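PDB 2X49: invasion protein InvA from Salmonella enterica, which takes part, with the C-terminal domain modelled here, in type III protein export at the bacterial inner membrane, which serves invasion of the intestinal epithelium. Local coordinates for residues L77-N82 and A286-V291. Sequence-based numbering, arbitrary orientation.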
loop_
_atom_site.group_PDB
_atom_site.type_symbol
_atom_site.label_atom_id
_atom_site.label_comp_id
_atom_site.label_asym_id
_atom_site.label_seq_id
_atom_site.Cartn_x
_atom_site.Cartn_y
_atom_site.Cartn_z
ATOM N N LEU A 77 -23.084 3.608 -6.392
ATOM C CA LEU A 77 -23.172 3.981 -4.937
ATOM C C LEU A 77 -21.899 4.744 -4.517
ATOM O O LEU A 77 -21.013 4.991 -5.313
ATOM C CB LEU A 77 -23.400 2.749 -4.031
ATOM C CG LEU A 77 -24.582 1.785 -4.329
ATOM C CD1 LEU A 77 -24.675 0.590 -3.395
ATOM C CD2 LEU A 77 -25.879 2.646 -4.282
ATOM N N MET A 78 -21.882 5.110 -3.237
ATOM C CA MET A 78 -20.802 5.843 -2.581
ATOM C C MET A 78 -20.263 5.025 -1.425
ATOM O O MET A 78 -21.000 4.502 -0.613
ATOM C CB MET A 78 -21.311 7.190 -2.036
ATOM C CG MET A 78 -21.794 8.116 -3.071
ATOM S SD MET A 78 -20.505 8.723 -4.152
ATOM C CE MET A 78 -19.664 9.861 -3.016
ATOM N N ARG A 79 -18.946 5.018 -1.281
ATOM C CA ARG A 79 -18.356 4.318 -0.140
ATOM C C ARG A 79 -18.163 5.210 1.067
ATOM O O ARG A 79 -17.633 6.318 0.941
ATOM C CB ARG A 79 -17.019 3.707 -0.532
ATOM C CG ARG A 79 -16.485 2.880 0.607
ATOM C CD ARG A 79 -15.115 2.236 0.421
ATOM N NE ARG A 79 -14.548 1.985 1.755
ATOM C CZ ARG A 79 -13.269 2.109 2.091
ATOM N NH1 ARG A 79 -12.363 2.461 1.187
ATOM N NH2 ARG A 79 -12.889 1.887 3.354
ATOM N N VAL A 80 -18.575 4.687 2.221
ATOM C CA VAL A 80 -18.369 5.334 3.547
ATOM C C VAL A 80 -17.057 4.837 4.105
ATOM O O VAL A 80 -16.933 3.761 4.661
ATOM C CB VAL A 80 -19.511 5.078 4.570
ATOM C CG1 VAL A 80 -19.369 6.042 5.800
ATOM C CG2 VAL A 80 -20.867 5.319 3.931
ATOM N N VAL A 81 -16.059 5.689 3.986
ATOM C CA VAL A 81 -14.653 5.302 4.365
ATOM C C VAL A 81 -14.485 5.051 5.852
ATOM O O VAL A 81 -13.899 4.056 6.263
ATOM C CB VAL A 81 -13.606 6.319 3.830
ATOM C CG1 VAL A 81 -12.146 5.972 4.258
ATOM C CG2 VAL A 81 -13.687 6.456 2.268
ATOM N N ASN A 82 -15.027 5.947 6.654
ATOM C CA ASN A 82 -14.963 5.862 8.125
ATOM C C ASN A 82 -16.298 5.444 8.735
ATOM O O ASN A 82 -16.781 5.982 9.721
ATOM C CB ASN A 82 -14.423 7.158 8.750
ATOM C CG ASN A 82 -15.323 8.354 8.502
ATOM O OD1 ASN A 82 -16.165 8.312 7.624
ATOM N ND2 ASN A 82 -15.138 9.433 9.269
ATOM N N ALA A 286 -11.794 -0.598 6.491
ATOM C CA ALA A 286 -10.987 -1.570 5.699
ATOM C C ALA A 286 -9.504 -1.394 5.950
ATOM O O ALA A 286 -9.017 -0.305 6.170
ATOM C CB ALA A 286 -11.253 -1.408 4.218
ATOM N N HIS A 287 -8.786 -2.501 5.879
ATOM C CA HIS A 287 -7.348 -2.498 6.192
ATOM C C HIS A 287 -6.522 -1.590 5.325
ATOM O O HIS A 287 -5.558 -1.012 5.835
ATOM C CB HIS A 287 -6.763 -3.921 6.176
ATOM C CG HIS A 287 -7.443 -4.826 7.144
ATOM N ND1 HIS A 287 -7.289 -6.199 7.130
ATOM C CD2 HIS A 287 -8.337 -4.551 8.124
ATOM C CE1 HIS A 287 -8.050 -6.725 8.078
ATOM N NE2 HIS A 287 -8.696 -5.747 8.694
ATOM N N LYS A 288 -6.885 -1.451 4.044
ATOM C CA LYS A 288 -6.086 -0.593 3.138
ATOM C C LYS A 288 -6.156 0.856 3.539
ATOM O O LYS A 288 -5.344 1.654 3.101
ATOM C CB LYS A 288 -6.473 -0.692 1.663
ATOM C CG LYS A 288 -7.859 -0.339 1.362
ATOM C CD LYS A 288 -8.161 -0.416 -0.163
ATOM C CE LYS A 288 -9.578 0.016 -0.465
ATOM N NZ LYS A 288 -9.653 1.496 -0.321
ATOM N N ASP A 289 -7.126 1.174 4.387
ATOM C CA ASP A 289 -7.416 2.573 4.806
ATOM C C ASP A 289 -6.899 2.880 6.201
ATOM O O ASP A 289 -7.147 3.975 6.793
ATOM C CB ASP A 289 -8.922 2.869 4.689
ATOM C CG ASP A 289 -9.409 2.867 3.216
ATOM O OD1 ASP A 289 -8.890 3.655 2.386
ATOM O OD2 ASP A 289 -10.326 2.076 2.884
ATOM N N LEU A 290 -6.217 1.901 6.740
ATOM C CA LEU A 290 -5.567 1.951 8.073
ATOM C C LEU A 290 -4.079 1.843 7.982
ATOM O O LEU A 290 -3.548 1.407 6.990
ATOM C CB LEU A 290 -6.049 0.784 8.943
ATOM C CG LEU A 290 -7.505 0.809 9.395
ATOM C CD1 LEU A 290 -7.972 -0.479 10.119
ATOM C CD2 LEU A 290 -7.866 2.049 10.235
ATOM N N VAL A 291 -3.424 2.204 9.078
ATOM C CA VAL A 291 -2.039 1.759 9.293
ATOM C C VAL A 291 -1.904 1.215 10.681
ATOM O O VAL A 291 -2.610 1.611 11.620
ATOM C CB VAL A 291 -1.000 2.877 9.050
ATOM C CG1 VAL A 291 -1.004 3.301 7.531
ATOM C CG2 VAL A 291 -1.241 4.061 9.984
HETATM O O HOH W 1 -14.742 0.076 5.671
#
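R79 reaches from strand 78-80 to the carboxylate of D289 in the 286-291 loop. Its CB leaves the strand toward that loop. CG stands anti to the backbone N (chi1 -175°), and the chain then runs extended from CG to NE, an arrangement that puts the guanidinium beside the loop. V81 CA covers one face of that group near its rim, 3.8 Å off the plane.

At the tip both terminal nitrogens close end-on upon a single oxygen: NH1 lies 2.7 Å from D289 OD2, and NH2 is 2.6 Å from the same OD2. Neither bond is straight, the N-H...O angles being 137° and 141°, because two N-H groups fixed on one planar guanidinium cannot both aim at a single oxygen. D289 OD2 sits close to the guanidinium plane, whereas both nitrogens approach it from the same face of the carboxylate. NH2 also touches A286 CB at 3.8 Å, and a water weakly links it to A286 N.

Strand 78-80 is an inner strand of an antiparallel sheet, while 286-291 holds a 3-10 turn leading into strand 291-294 of a parallel sheet, so the salt bridge ties the first sheet to the loop that precedes a strand of the second, within the cytoplasmic domain of an FHIPEP-family export protein.

K288 runs alongside R79 in the reverse direction and bends at its end, leaving NZ 3.2 Å from R79 NH1. Carboxylates probably offset this closeness of like charges: D289 OD2 takes a weak bond from NZ, and E128 pairs with both cations. K288 NZ also bonds H131 ND1, while R123 holds the other oxygen of D289, OD1.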